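Local coordinates for protein yersinopine dehydrogenase (Yersinia pestis, PDB 6C4M) that catalyses the NADPH-dependent reductive condensation of pyruvate with an amino acid-derived intermediate, the last step in making the metallophore yersinopine, at residues Asp46-Leu51 with Gly103-Leu108; Arg61-Leu66 with Asp92-Gln97; Pro261-Ala266 with Pro294-Asp299; Tyr282-Gln287 with Ser382-Ala387. All coordinates share one frame; numbering follows the deposited sequence.

Interaction 1: Asp46-Leu51 with Gly103-Leu108; sequences DARLGL and GDWQRL
The carboxylate oxygen OD1 of D104 takes a hydrogen bond from NH2 of R48 at 2.6 Å, and the pair is a salt bridge. The oxygen lies close to the guanidinium plane and is met on its syn side, but the two flat groups are turned 70° against each other and the bond is bent, 140° at the hydrogen. The same guanidinium lies flat on the indole of W105, planes 18° apart, with CZ of R48 4.0 Å from the centroid of the six-membered ring: a cation-pi stack. A bend at chi3 turns the end of the arginine over the ring, where the edge bond to D104 and the face contact with W105 together fix its rotation. Further along the indole, CZ3 of W105 comes to 3.4 Å from N of G50, and CH2 lies 3.5 Å from CA of G50. G50 has no side chain, and the ring sits directly against its backbone. W105 also touches L26 and C93. The contact joins the start of strand 49-52 to the loop leading into strand 107-110; both strands pair in parallel with strand 25-28, one on either side, in the Rossmann-type NADP-binding fold.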
loop_
_atom_site.group_PDB
_atom_site.type_symbol
_atom_site.label_atom_id
_atom_site.label_comp_id
_atom_site.label_asym_id
_atom_site.label_seq_id
_atom_site.Cartn_x
_atom_site.Cartn_y
_atom_site.Cartn_z
ATOM N N ASP A 46 -12.472 -12.164 45.707
ATOM C CA ASP A 46 -13.864 -12.520 45.964
ATOM C C ASP A 46 -14.610 -11.223 46.259
ATOM O O ASP A 46 -14.628 -10.739 47.391
ATOM C CB ASP A 46 -13.986 -13.524 47.105
ATOM C CG ASP A 46 -15.425 -13.949 47.351
ATOM O OD1 ASP A 46 -16.112 -14.293 46.365
ATOM O OD2 ASP A 46 -15.869 -13.932 48.518
ATOM N N ALA A 47 -15.220 -10.657 45.235
ATOM C CA ALA A 47 -15.868 -9.358 45.350
ATOM C C ALA A 47 -17.304 -9.452 44.855
ATOM O O ALA A 47 -17.599 -10.180 43.900
ATOM C CB ALA A 47 -15.084 -8.308 44.561
ATOM N N ARG A 48 -18.205 -8.747 45.527
ATOM C CA ARG A 48 -19.562 -8.659 45.023
ATOM C C ARG A 48 -19.545 -7.837 43.740
ATOM O O ARG A 48 -18.842 -6.826 43.645
ATOM C CB ARG A 48 -20.490 -8.036 46.061
ATOM C CG ARG A 48 -21.974 -8.159 45.690
ATOM C CD ARG A 48 -22.894 -7.866 46.855
ATOM N NE ARG A 48 -22.906 -6.434 47.151
ATOM C CZ ARG A 48 -23.906 -5.600 46.883
ATOM N NH1 ARG A 48 -25.034 -6.030 46.310
ATOM N NH2 ARG A 48 -23.771 -4.318 47.202
ATOM N N LEU A 49 -20.270 -8.304 42.729
ATOM C CA LEU A 49 -20.240 -7.682 41.409
ATOM C C LEU A 49 -21.632 -7.206 41.018
ATOM O O LEU A 49 -22.585 -7.994 40.997
ATOM C CB LEU A 49 -19.701 -8.653 40.351
ATOM C CG LEU A 49 -18.196 -8.878 40.349
ATOM C CD1 LEU A 49 -17.822 -9.892 39.259
ATOM C CD2 LEU A 49 -17.455 -7.572 40.129
ATOM N N GLY A 50 -21.738 -5.917 40.715
ATOM C CA GLY A 50 -22.940 -5.358 40.124
ATOM C C GLY A 50 -22.737 -4.990 38.666
ATOM O O GLY A 50 -21.598 -4.811 38.222
ATOM N N LEU A 51 -23.832 -4.879 37.916
ATOM C CA LEU A 51 -23.774 -4.620 36.485
ATOM C C LEU A 51 -24.941 -3.720 36.121
ATOM O O LEU A 51 -26.059 -3.972 36.562
ATOM C CB LEU A 51 -23.841 -5.927 35.686
ATOM C CG LEU A 51 -23.591 -5.859 34.186
ATOM C CD1 LEU A 51 -22.213 -5.301 33.914
ATOM C CD2 LEU A 51 -23.727 -7.245 33.576
ATOM N N GLY A 103 -26.063 2.111 47.367
ATOM C CA GLY A 103 -25.695 1.094 48.342
ATOM C C GLY A 103 -24.229 1.103 48.707
ATOM O O GLY A 103 -23.595 2.163 48.718
ATOM N N ASP A 104 -23.666 -0.063 49.013
ATOM C CA ASP A 104 -22.339 -0.108 49.604
ATOM C C ASP A 104 -21.228 -0.259 48.571
ATOM O O ASP A 104 -20.079 -0.523 48.952
ATOM C CB ASP A 104 -22.267 -1.247 50.632
ATOM C CG ASP A 104 -22.399 -2.623 49.985
ATOM O OD1 ASP A 104 -22.363 -2.697 48.728
ATOM O OD2 ASP A 104 -22.535 -3.633 50.717
ATOM N N TRP A 105 -21.539 -0.123 47.276
ATOM C CA TRP A 105 -20.515 -0.198 46.249
ATOM C C TRP A 105 -19.352 0.731 46.582
ATOM O O TRP A 105 -19.544 1.921 46.840
ATOM C CB TRP A 105 -21.097 0.178 44.873
ATOM C CG TRP A 105 -22.315 -0.611 44.533
ATOM C CD1 TRP A 105 -23.614 -0.161 44.520
ATOM C CD2 TRP A 105 -22.369 -2.004 44.206
ATOM N NE1 TRP A 105 -24.463 -1.192 44.181
ATOM C CE2 TRP A 105 -23.730 -2.331 43.987
ATOM C CE3 TRP A 105 -21.399 -3.000 44.045
ATOM C CZ2 TRP A 105 -24.143 -3.611 43.636
ATOM C CZ3 TRP A 105 -21.813 -4.270 43.685
ATOM C CH2 TRP A 105 -23.174 -4.563 43.492
ATOM N N GLN A 106 -18.135 0.196 46.506
ATOM C CA GLN A 106 -16.942 1.001 46.751
ATOM C C GLN A 106 -16.150 1.328 45.492
ATOM O O GLN A 106 -15.286 2.210 45.538
ATOM C CB GLN A 106 -16.048 0.299 47.765
ATOM C CG GLN A 106 -16.823 0.100 49.077
ATOM C CD GLN A 106 -15.947 -0.287 50.234
ATOM O OE1 GLN A 106 -14.757 -0.019 50.237
ATOM N NE2 GLN A 106 -16.558 -0.877 51.256
ATOM N N ARG A 107 -16.448 0.680 44.374
ATOM C CA ARG A 107 -15.757 0.945 43.120
ATOM C C ARG A 107 -16.802 0.946 42.017
ATOM O O ARG A 107 -17.619 0.017 41.916
ATOM C CB ARG A 107 -14.660 -0.104 42.883
ATOM C CG ARG A 107 -13.955 0.005 41.578
ATOM C CD ARG A 107 -13.078 -1.204 41.340
ATOM N NE ARG A 107 -11.978 -1.325 42.288
ATOM C CZ ARG A 107 -11.743 -2.401 43.039
ATOM N NH1 ARG A 107 -12.546 -3.457 42.986
ATOM N NH2 ARG A 107 -10.682 -2.436 43.833
ATOM N N LEU A 108 -16.821 2.033 41.247
ATOM C CA LEU A 108 -17.547 2.094 39.992
ATOM C C LEU A 108 -16.555 2.034 38.835
ATOM O O LEU A 108 -15.514 2.708 38.853
ATOM C CB LEU A 108 -18.373 3.370 39.863
ATOM C CG LEU A 108 -19.355 3.689 40.976
ATOM C CD1 LEU A 108 -20.124 4.942 40.580
ATOM C CD2 LEU A 108 -20.280 2.506 41.233
#

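Interaction 2: Arg61-Leu66 with Asp92-Gln97; sequences RLKQYL and DCYIDQ
Van der Waals contacts gather on the ring of Y94, which reaches from strand 93-95 to helix 57-68 and meets L62, K63 and L66. CD1 of L66 comes in obliquely, 3.3 Å from CD2 of Y94. L62 reaches the neighbouring stretch with CD2, 3.7 Å from CE2 of Y94 and 3.6 Å from its hydroxyl oxygen OH. On the CE1 side the aliphatic root of K63 takes over, its CB 3.5 Å from CE1 of Y94. The CB bond of the tyrosine points at the helix, and with CG opposite the backbone N (chi1 -177°) the ring carries on in that direction.

The ionic part is a single salt bridge. K63 runs out nearly fully extended past the ring, crossing the tyrosine at about a right angle, and its NZ donates to OD2 of D96 at 2.9 Å. The ammonium approaches from above the carboxylate, 52° out of its plane. L51 and N53, the latter an NADP-binding residue, also touch Y94, which places the tyrosine between the helix and the end of strand 49-52 near the cofactor site.

One lysine thus does two jobs: its methylene groups pack on the aromatic ring while its charge is carried beyond the ring to a buried carboxylate, which the ammonium probably helps to keep ionised.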
loop_
_atom_site.group_PDB
_atom_site.type_symbol
_atom_site.label_atom_id
_atom_site.label_comp_id
_atom_site.label_asym_id
_atom_site.label_seq_id
_atom_site.Cartn_x
_atom_site.Cartn_y
_atom_site.Cartn_z
ATOM N N ARG A 61 -32.978 -7.933 27.101
ATOM C CA ARG A 61 -32.810 -9.373 26.964
ATOM C C ARG A 61 -31.799 -9.907 27.976
ATOM O O ARG A 61 -31.957 -11.020 28.487
ATOM C CB ARG A 61 -32.388 -9.713 25.529
ATOM C CG ARG A 61 -32.604 -11.182 25.153
ATOM C CD ARG A 61 -32.742 -11.392 23.657
ATOM N NE ARG A 61 -31.492 -11.843 23.033
ATOM C CZ ARG A 61 -30.681 -11.096 22.280
ATOM N NH1 ARG A 61 -30.948 -9.818 22.025
ATOM N NH2 ARG A 61 -29.583 -11.644 21.776
ATOM N N LEU A 62 -30.758 -9.127 28.270
ATOM C CA LEU A 62 -29.781 -9.514 29.283
ATOM C C LEU A 62 -30.376 -9.396 30.675
ATOM O O LEU A 62 -30.074 -10.209 31.561
ATOM C CB LEU A 62 -28.532 -8.637 29.153
ATOM C CG LEU A 62 -27.418 -8.783 30.204
ATOM C CD1 LEU A 62 -26.741 -10.133 30.048
ATOM C CD2 LEU A 62 -26.401 -7.631 30.070
ATOM N N LYS A 63 -31.216 -8.380 30.889
ATOM C CA LYS A 63 -31.919 -8.261 32.157
ATOM C C LYS A 63 -32.773 -9.492 32.407
ATOM O O LYS A 63 -32.765 -10.059 33.501
ATOM C CB LYS A 63 -32.776 -7.003 32.162
ATOM C CG LYS A 63 -33.530 -6.769 33.484
ATOM C CD LYS A 63 -34.432 -5.534 33.374
ATOM C CE LYS A 63 -34.917 -5.051 34.741
ATOM N NZ LYS A 63 -35.839 -3.894 34.585
ATOM N N GLN A 64 -33.528 -9.915 31.393
ATOM C CA GLN A 64 -34.351 -11.112 31.524
ATOM C C GLN A 64 -33.488 -12.342 31.761
ATOM O O GLN A 64 -33.754 -13.138 32.668
ATOM C CB GLN A 64 -35.197 -11.298 30.263
ATOM C CG GLN A 64 -36.231 -10.221 30.060
ATOM C CD GLN A 64 -36.945 -10.345 28.730
ATOM O OE1 GLN A 64 -36.593 -11.184 27.888
ATOM N NE2 GLN A 64 -37.934 -9.493 28.522
ATOM N N TYR A 65 -32.460 -12.530 30.933
ATOM C CA TYR A 65 -31.612 -13.700 31.092
ATOM C C TYR A 65 -31.048 -13.790 32.510
ATOM O O TYR A 65 -31.063 -14.858 33.128
ATOM C CB TYR A 65 -30.484 -13.666 30.065
ATOM C CG TYR A 65 -29.348 -14.583 30.450
ATOM C CD1 TYR A 65 -29.352 -15.918 30.073
ATOM C CD2 TYR A 65 -28.288 -14.120 31.224
ATOM C CE1 TYR A 65 -28.324 -16.762 30.430
ATOM C CE2 TYR A 65 -27.257 -14.959 31.587
ATOM C CZ TYR A 65 -27.280 -16.280 31.183
ATOM O OH TYR A 65 -26.252 -17.115 31.550
ATOM N N LEU A 66 -30.531 -12.680 33.039
ATOM C CA LEU A 66 -29.827 -12.750 34.316
ATOM C C LEU A 66 -30.770 -13.014 35.468
ATOM O O LEU A 66 -30.381 -13.666 36.440
ATOM C CB LEU A 66 -29.070 -11.464 34.580
ATOM C CG LEU A 66 -27.901 -11.211 33.652
ATOM C CD1 LEU A 66 -27.380 -9.829 33.953
ATOM C CD2 LEU A 66 -26.811 -12.269 33.863
ATOM N N ASP A 92 -24.106 -10.406 41.002
ATOM C CA ASP A 92 -24.889 -10.384 42.229
ATOM C C ASP A 92 -26.001 -9.360 42.188
ATOM O O ASP A 92 -26.985 -9.487 42.925
ATOM C CB ASP A 92 -23.966 -10.095 43.417
ATOM C CG ASP A 92 -22.863 -11.137 43.547
ATOM O OD1 ASP A 92 -23.184 -12.271 43.967
ATOM O OD2 ASP A 92 -21.704 -10.833 43.173
ATOM N N CYS A 93 -25.876 -8.357 41.333
ATOM C CA CYS A 93 -26.889 -7.324 41.233
ATOM C C CYS A 93 -26.868 -6.779 39.814
ATOM O O CYS A 93 -25.797 -6.450 39.304
ATOM C CB CYS A 93 -26.615 -6.218 42.251
ATOM S SG CYS A 93 -27.792 -4.891 42.205
ATOM N N TYR A 94 -28.035 -6.701 39.180
ATOM C CA TYR A 94 -28.162 -6.106 37.857
ATOM C C TYR A 94 -29.244 -5.047 37.910
ATOM O O TYR A 94 -30.319 -5.283 38.472
ATOM C CB TYR A 94 -28.493 -7.156 36.796
ATOM C CG TYR A 94 -28.583 -6.626 35.373
ATOM C CD1 TYR A 94 -29.779 -6.156 34.851
ATOM C CD2 TYR A 94 -27.467 -6.629 34.542
ATOM C CE1 TYR A 94 -29.858 -5.692 33.532
ATOM C CE2 TYR A 94 -27.529 -6.166 33.266
ATOM C CZ TYR A 94 -28.727 -5.700 32.754
ATOM O OH TYR A 94 -28.774 -5.258 31.452
ATOM N N ILE A 95 -28.940 -3.872 37.350
ATOM C CA ILE A 95 -29.870 -2.755 37.285
ATOM C C ILE A 95 -29.870 -2.195 35.869
ATOM O O ILE A 95 -28.914 -2.364 35.105
ATOM C CB ILE A 95 -29.513 -1.641 38.283
ATOM C CG1 ILE A 95 -28.046 -1.235 38.089
ATOM C CG2 ILE A 95 -29.836 -2.099 39.721
ATOM C CD1 ILE A 95 -27.619 -0.005 38.914
ATOM N N ASP A 96 -30.964 -1.511 35.533
ATOM C CA ASP A 96 -31.086 -0.823 34.262
ATOM C C ASP A 96 -31.524 0.619 34.443
ATOM O O ASP A 96 -31.913 1.258 33.477
ATOM C CB ASP A 96 -32.049 -1.563 33.328
ATOM C CG ASP A 96 -33.485 -1.484 33.784
ATOM O OD1 ASP A 96 -33.714 -0.982 34.899
ATOM O OD2 ASP A 96 -34.367 -1.942 33.025
ATOM N N GLN A 97 -31.443 1.145 35.648
ATOM C CA GLN A 97 -31.692 2.550 35.919
ATOM C C GLN A 97 -30.587 3.022 36.844
ATOM O O GLN A 97 -30.349 2.409 37.891
ATOM C CB GLN A 97 -33.078 2.791 36.579
ATOM C CG GLN A 97 -34.276 2.694 35.648
ATOM C CD GLN A 97 -34.157 3.566 34.393
ATOM O OE1 GLN A 97 -33.782 4.745 34.453
ATOM N NE2 GLN A 97 -34.461 2.974 33.243
#

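Interaction 3: Pro261-Ala266 with Pro294-Asp299; sequences PPLALA and PAVIAD
Two helices of the largely helical part of the enzyme that follows the Rossmann-type sheet meet here: the end of helix 255-264, which carries the inferred proton donor/acceptor H260, and the first turns of helix 294-313. V296 fills the middle of the interface and uses both its methyls. CG1 lies 3.8 Å from CD1 of L263, the two side chains crossing at about a right angle, and also packs on the carbonyl oxygen O of P262 at 3.7 Å. CG2 turns to A266, whose CB is 3.6 Å away, in the N-cap position of helix 267-274. With CG1 opposite the backbone N (chi1 162°), the valine's branches divide between the last turn of one helix and the start of the next. One turn further on, the ring of P262 rests against D299, CB to CB 4.1 Å. The carboxylate of D299 is held mainly by a salt bridge from its OD1 to R429 of helix 425-445, so the aspartate links a third helix to the pair. No direct hydrogen bond joins the two segments; the polar connection goes through one water, which donates to OD2 of D299 at 2.6 Å and to the backbone O of P262 at 2.9 Å.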
loop_
_atom_site.group_PDB
_atom_site.type_symbol
_atom_site.label_atom_id
_atom_site.label_comp_id
_atom_site.label_asym_id
_atom_site.label_seq_id
_atom_site.Cartn_x
_atom_site.Cartn_y
_atom_site.Cartn_z
ATOM N N PRO A 261 -10.587 9.949 13.490
ATOM C CA PRO A 261 -11.194 11.100 12.794
ATOM C C PRO A 261 -10.668 11.256 11.374
ATOM O O PRO A 261 -11.449 11.514 10.450
ATOM C CB PRO A 261 -10.839 12.295 13.690
ATOM C CG PRO A 261 -10.805 11.676 15.094
ATOM C CD PRO A 261 -10.115 10.331 14.837
ATOM N N PRO A 262 -9.367 11.082 11.130
ATOM C CA PRO A 262 -8.889 11.235 9.737
ATOM C C PRO A 262 -9.455 10.195 8.789
ATOM O O PRO A 262 -9.782 10.515 7.631
ATOM C CB PRO A 262 -7.370 11.104 9.874
ATOM C CG PRO A 262 -7.093 11.498 11.274
ATOM C CD PRO A 262 -8.251 10.977 12.070
ATOM N N LEU A 263 -9.576 8.951 9.252
ATOM C CA LEU A 263 -10.103 7.870 8.426
ATOM C C LEU A 263 -11.617 7.952 8.306
ATOM O O LEU A 263 -12.167 7.849 7.208
ATOM C CB LEU A 263 -9.700 6.516 9.027
ATOM C CG LEU A 263 -8.409 5.857 8.546
ATOM C CD1 LEU A 263 -7.312 6.873 8.333
ATOM C CD2 LEU A 263 -7.996 4.777 9.534
ATOM N N ALA A 264 -12.301 8.132 9.430
ATOM C CA ALA A 264 -13.749 8.030 9.458
ATOM C C ALA A 264 -14.411 9.272 8.880
ATOM O O ALA A 264 -15.566 9.212 8.450
ATOM C CB ALA A 264 -14.242 7.803 10.902
ATOM N N LEU A 265 -13.730 10.413 8.935
ATOM C CA LEU A 265 -14.289 11.680 8.497
ATOM C C LEU A 265 -13.710 12.133 7.156
ATOM O O LEU A 265 -13.953 13.263 6.731
ATOM C CB LEU A 265 -14.051 12.748 9.576
ATOM C CG LEU A 265 -14.562 12.450 10.996
ATOM C CD1 LEU A 265 -14.375 13.689 11.865
ATOM C CD2 LEU A 265 -16.041 12.020 11.003
ATOM N N ALA A 266 -12.950 11.281 6.492
ATOM C CA ALA A 266 -12.573 11.548 5.110
ATOM C C ALA A 266 -13.813 11.691 4.227
ATOM O O ALA A 266 -14.844 11.045 4.446
ATOM C CB ALA A 266 -11.697 10.422 4.593
ATOM N N PRO A 294 -2.835 10.132 0.395
ATOM C CA PRO A 294 -2.020 11.214 0.969
ATOM C C PRO A 294 -2.806 12.305 1.707
ATOM O O PRO A 294 -2.333 12.752 2.756
ATOM C CB PRO A 294 -1.280 11.747 -0.265
ATOM C CG PRO A 294 -1.113 10.520 -1.127
ATOM C CD PRO A 294 -2.425 9.814 -0.989
ATOM N N ALA A 295 -3.975 12.757 1.229
ATOM C CA ALA A 295 -4.646 13.846 1.937
ATOM C C ALA A 295 -5.130 13.386 3.304
ATOM O O ALA A 295 -5.086 14.148 4.276
ATOM C CB ALA A 295 -5.830 14.376 1.137
ATOM N N VAL A 296 -5.619 12.149 3.381
ATOM C CA VAL A 296 -6.088 11.587 4.631
ATOM C C VAL A 296 -4.921 11.424 5.602
ATOM O O VAL A 296 -5.018 11.796 6.769
ATOM C CB VAL A 296 -6.829 10.270 4.320
ATOM C CG1 VAL A 296 -6.966 9.410 5.544
ATOM C CG2 VAL A 296 -8.212 10.579 3.746
ATOM N N ILE A 297 -3.769 10.954 5.112
ATOM C CA ILE A 297 -2.585 10.842 5.961
ATOM C C ILE A 297 -2.129 12.219 6.424
ATOM O O ILE A 297 -1.667 12.389 7.564
ATOM C CB ILE A 297 -1.474 10.089 5.195
ATOM C CG1 ILE A 297 -1.866 8.612 5.044
ATOM C CG2 ILE A 297 -0.114 10.267 5.838
ATOM C CD1 ILE A 297 -1.986 7.869 6.377
ATOM N N ALA A 298 -2.244 13.219 5.550
ATOM C CA ALA A 298 -1.929 14.589 5.948
ATOM C C ALA A 298 -2.832 15.044 7.084
ATOM O O ALA A 298 -2.381 15.758 7.998
ATOM C CB ALA A 298 -2.042 15.523 4.722
ATOM N N ASP A 299 -4.102 14.606 7.085
ATOM C CA ASP A 299 -4.976 14.952 8.219
ATOM C C ASP A 299 -4.566 14.207 9.493
ATOM O O ASP A 299 -4.715 14.736 10.598
ATOM C CB ASP A 299 -6.450 14.642 7.927
ATOM C CG ASP A 299 -7.101 15.614 6.944
ATOM O OD1 ASP A 299 -6.569 16.723 6.721
ATOM O OD2 ASP A 299 -8.196 15.281 6.447
HETATM O O HOH W 1 -9.599 13.042 6.308
#

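Interaction 4: Tyr282-Gln287 with Ser382-Ala387; sequences YLYKTQ and SAVKVA
The ring of Y282 overlaps the aliphatic chain of K385, with its CE2 3.5 Å from CG of K385 and its hydroxyl end near CD. K385 bends at chi2 and chi3 as it passes the tyrosine, and its NZ goes on to bond OG of S280. From its own segment, K285 sends NZ over one face of the Y282 ring. CE of K285 comes to 3.3 Å from the carbonyl oxygen O of S382. Between the backbones there is a single beta bridge, Y282 with K385, set in two loops at the start of a type I turn running from Y282 to K285. One of its bonds runs from N of L283 to O of V384 at 2.9 Å, with an angle of 155° at the hydrogen. A water also donates to that carbonyl, at 2.6 Å, and accepts from N of Y284, so V384 O ties down two successive positions of the turn. CA of Y282 adds a CA-H...O contact to the same oxygen. Beyond the bridge, CB of V384 meets the edge of the Y284 ring, 4.0 Å from CD2. Y284 also touches H260, the inferred proton donor/acceptor, and CG2 of V386 packs on the backbone N of L283.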
loop_
_atom_site.group_PDB
_atom_site.type_symbol
_atom_site.label_atom_id
_atom_site.label_comp_id
_atom_site.label_asym_id
_atom_site.label_seq_id
_atom_site.Cartn_x
_atom_site.Cartn_y
_atom_site.Cartn_z
ATOM N N TYR A 282 -14.066 0.243 3.351
ATOM C CA TYR A 282 -13.299 -0.361 4.442
ATOM C C TYR A 282 -12.394 0.682 5.077
ATOM O O TYR A 282 -11.645 1.372 4.380
ATOM C CB TYR A 282 -12.481 -1.547 3.924
ATOM C CG TYR A 282 -13.375 -2.709 3.579
ATOM C CD1 TYR A 282 -14.020 -2.776 2.348
ATOM C CD2 TYR A 282 -13.620 -3.707 4.506
ATOM C CE1 TYR A 282 -14.854 -3.825 2.043
ATOM C CE2 TYR A 282 -14.454 -4.753 4.213
ATOM C CZ TYR A 282 -15.067 -4.811 2.982
ATOM O OH TYR A 282 -15.901 -5.861 2.695
ATOM N N LEU A 283 -12.438 0.765 6.404
ATOM C CA LEU A 283 -11.883 1.920 7.099
ATOM C C LEU A 283 -10.383 2.072 6.894
ATOM O O LEU A 283 -9.883 3.203 6.889
ATOM C CB LEU A 283 -12.197 1.822 8.586
ATOM C CG LEU A 283 -11.837 3.044 9.428
ATOM C CD1 LEU A 283 -12.637 4.270 9.020
ATOM C CD2 LEU A 283 -12.043 2.715 10.912
ATOM N N TYR A 284 -9.646 0.969 6.742
ATOM C CA TYR A 284 -8.189 1.034 6.707
ATOM C C TYR A 284 -7.615 0.802 5.304
ATOM O O TYR A 284 -6.397 0.888 5.123
ATOM C CB TYR A 284 -7.586 0.046 7.750
ATOM C CG TYR A 284 -7.886 0.434 9.215
ATOM C CD1 TYR A 284 -7.109 1.377 9.877
ATOM C CD2 TYR A 284 -8.968 -0.123 9.916
ATOM C CE1 TYR A 284 -7.393 1.759 11.182
ATOM C CE2 TYR A 284 -9.251 0.246 11.216
ATOM C CZ TYR A 284 -8.467 1.190 11.848
ATOM O OH TYR A 284 -8.750 1.573 13.148
ATOM N N LYS A 285 -8.449 0.573 4.292
ATOM C CA LYS A 285 -7.941 0.310 2.946
ATOM C C LYS A 285 -7.643 1.609 2.201
ATOM O O LYS A 285 -8.186 2.670 2.518
ATOM C CB LYS A 285 -8.938 -0.513 2.141
ATOM C CG LYS A 285 -9.175 -1.902 2.698
ATOM C CD LYS A 285 -9.913 -2.733 1.672
ATOM C CE LYS A 285 -10.135 -4.135 2.162
ATOM N NZ LYS A 285 -11.223 -4.791 1.387
ATOM N N THR A 286 -6.782 1.502 1.183
ATOM C CA THR A 286 -6.438 2.627 0.321
ATOM C C THR A 286 -7.547 2.902 -0.696
ATOM O O THR A 286 -8.354 2.034 -1.042
ATOM C CB THR A 286 -5.136 2.394 -0.459
ATOM O OG1 THR A 286 -5.370 1.427 -1.483
ATOM C CG2 THR A 286 -4.007 1.915 0.399
ATOM N N GLN A 287 -7.552 4.125 -1.201
ATOM C CA GLN A 287 -8.520 4.509 -2.223
ATOM C C GLN A 287 -8.420 3.559 -3.411
ATOM O O GLN A 287 -7.314 3.146 -3.787
ATOM C CB GLN A 287 -8.281 5.949 -2.687
ATOM C CG GLN A 287 -8.542 7.012 -1.625
ATOM C CD GLN A 287 -10.024 7.292 -1.409
ATOM O OE1 GLN A 287 -10.863 6.922 -2.231
ATOM N NE2 GLN A 287 -10.347 7.971 -0.299
ATOM N N SER A 382 -7.897 -5.119 7.435
ATOM C CA SER A 382 -8.539 -5.107 6.128
ATOM C C SER A 382 -9.989 -5.543 6.190
ATOM O O SER A 382 -10.708 -5.381 5.200
ATOM C CB SER A 382 -7.777 -6.018 5.159
ATOM O OG SER A 382 -7.818 -7.358 5.613
ATOM N N ALA A 383 -10.425 -6.082 7.313
ATOM C CA ALA A 383 -11.786 -6.567 7.463
ATOM C C ALA A 383 -12.730 -5.540 8.079
ATOM O O ALA A 383 -13.941 -5.775 8.080
ATOM C CB ALA A 383 -11.790 -7.833 8.328
ATOM N N VAL A 384 -12.210 -4.434 8.616
ATOM C CA VAL A 384 -13.025 -3.410 9.269
ATOM C C VAL A 384 -13.790 -2.628 8.195
ATOM O O VAL A 384 -13.198 -1.864 7.421
ATOM C CB VAL A 384 -12.170 -2.478 10.133
ATOM C CG1 VAL A 384 -13.049 -1.444 10.836
ATOM C CG2 VAL A 384 -11.388 -3.268 11.178
ATOM N N LYS A 385 -15.105 -2.839 8.149
ATOM C CA LYS A 385 -16.023 -2.126 7.270
ATOM C C LYS A 385 -16.394 -0.758 7.823
ATOM O O LYS A 385 -16.507 -0.556 9.036
ATOM C CB LYS A 385 -17.329 -2.903 7.091
ATOM C CG LYS A 385 -17.230 -4.175 6.299
ATOM C CD LYS A 385 -18.176 -4.156 5.106
ATOM C CE LYS A 385 -19.640 -4.333 5.507
ATOM N NZ LYS A 385 -20.594 -3.885 4.421
ATOM N N VAL A 386 -16.681 0.168 6.914
ATOM C CA VAL A 386 -17.280 1.440 7.304
ATOM C C VAL A 386 -18.768 1.231 7.508
ATOM O O VAL A 386 -19.487 0.887 6.570
ATOM C CB VAL A 386 -17.014 2.525 6.259
ATOM C CG1 VAL A 386 -17.867 3.806 6.577
ATOM C CG2 VAL A 386 -15.535 2.816 6.232
ATOM N N ALA A 387 -19.237 1.440 8.742
ATOM C CA ALA A 387 -20.650 1.317 9.044
ATOM C C ALA A 387 -21.398 2.541 8.522
ATOM O O ALA A 387 -20.848 3.642 8.451
ATOM C CB ALA A 387 -20.857 1.161 10.562
HETATM O O HOH W 2 -10.659 -1.615 6.760
#

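Overall arrangement
Following the chain from the N terminus, interaction 1 closes the loop between residues 46-51 and 103-108, and interaction 2 is nested within it. The two touch through backbone pairing of strands 49-52 and 93-95, so together they tie three stretches of the Rossmann-type sheet and helix 57-68 together within the NADP-binding region. Interactions 3 and 4 come later in the chain, their centres 35 to 42 Å from those of the first pair. They cross: 282-287 falls between the two segments of interaction 3, whereas 382-387 comes after both. L263 meets L283 and Y284 where they adjoin, tying the loops to the helices around H260, and both contacts reach the second subunit.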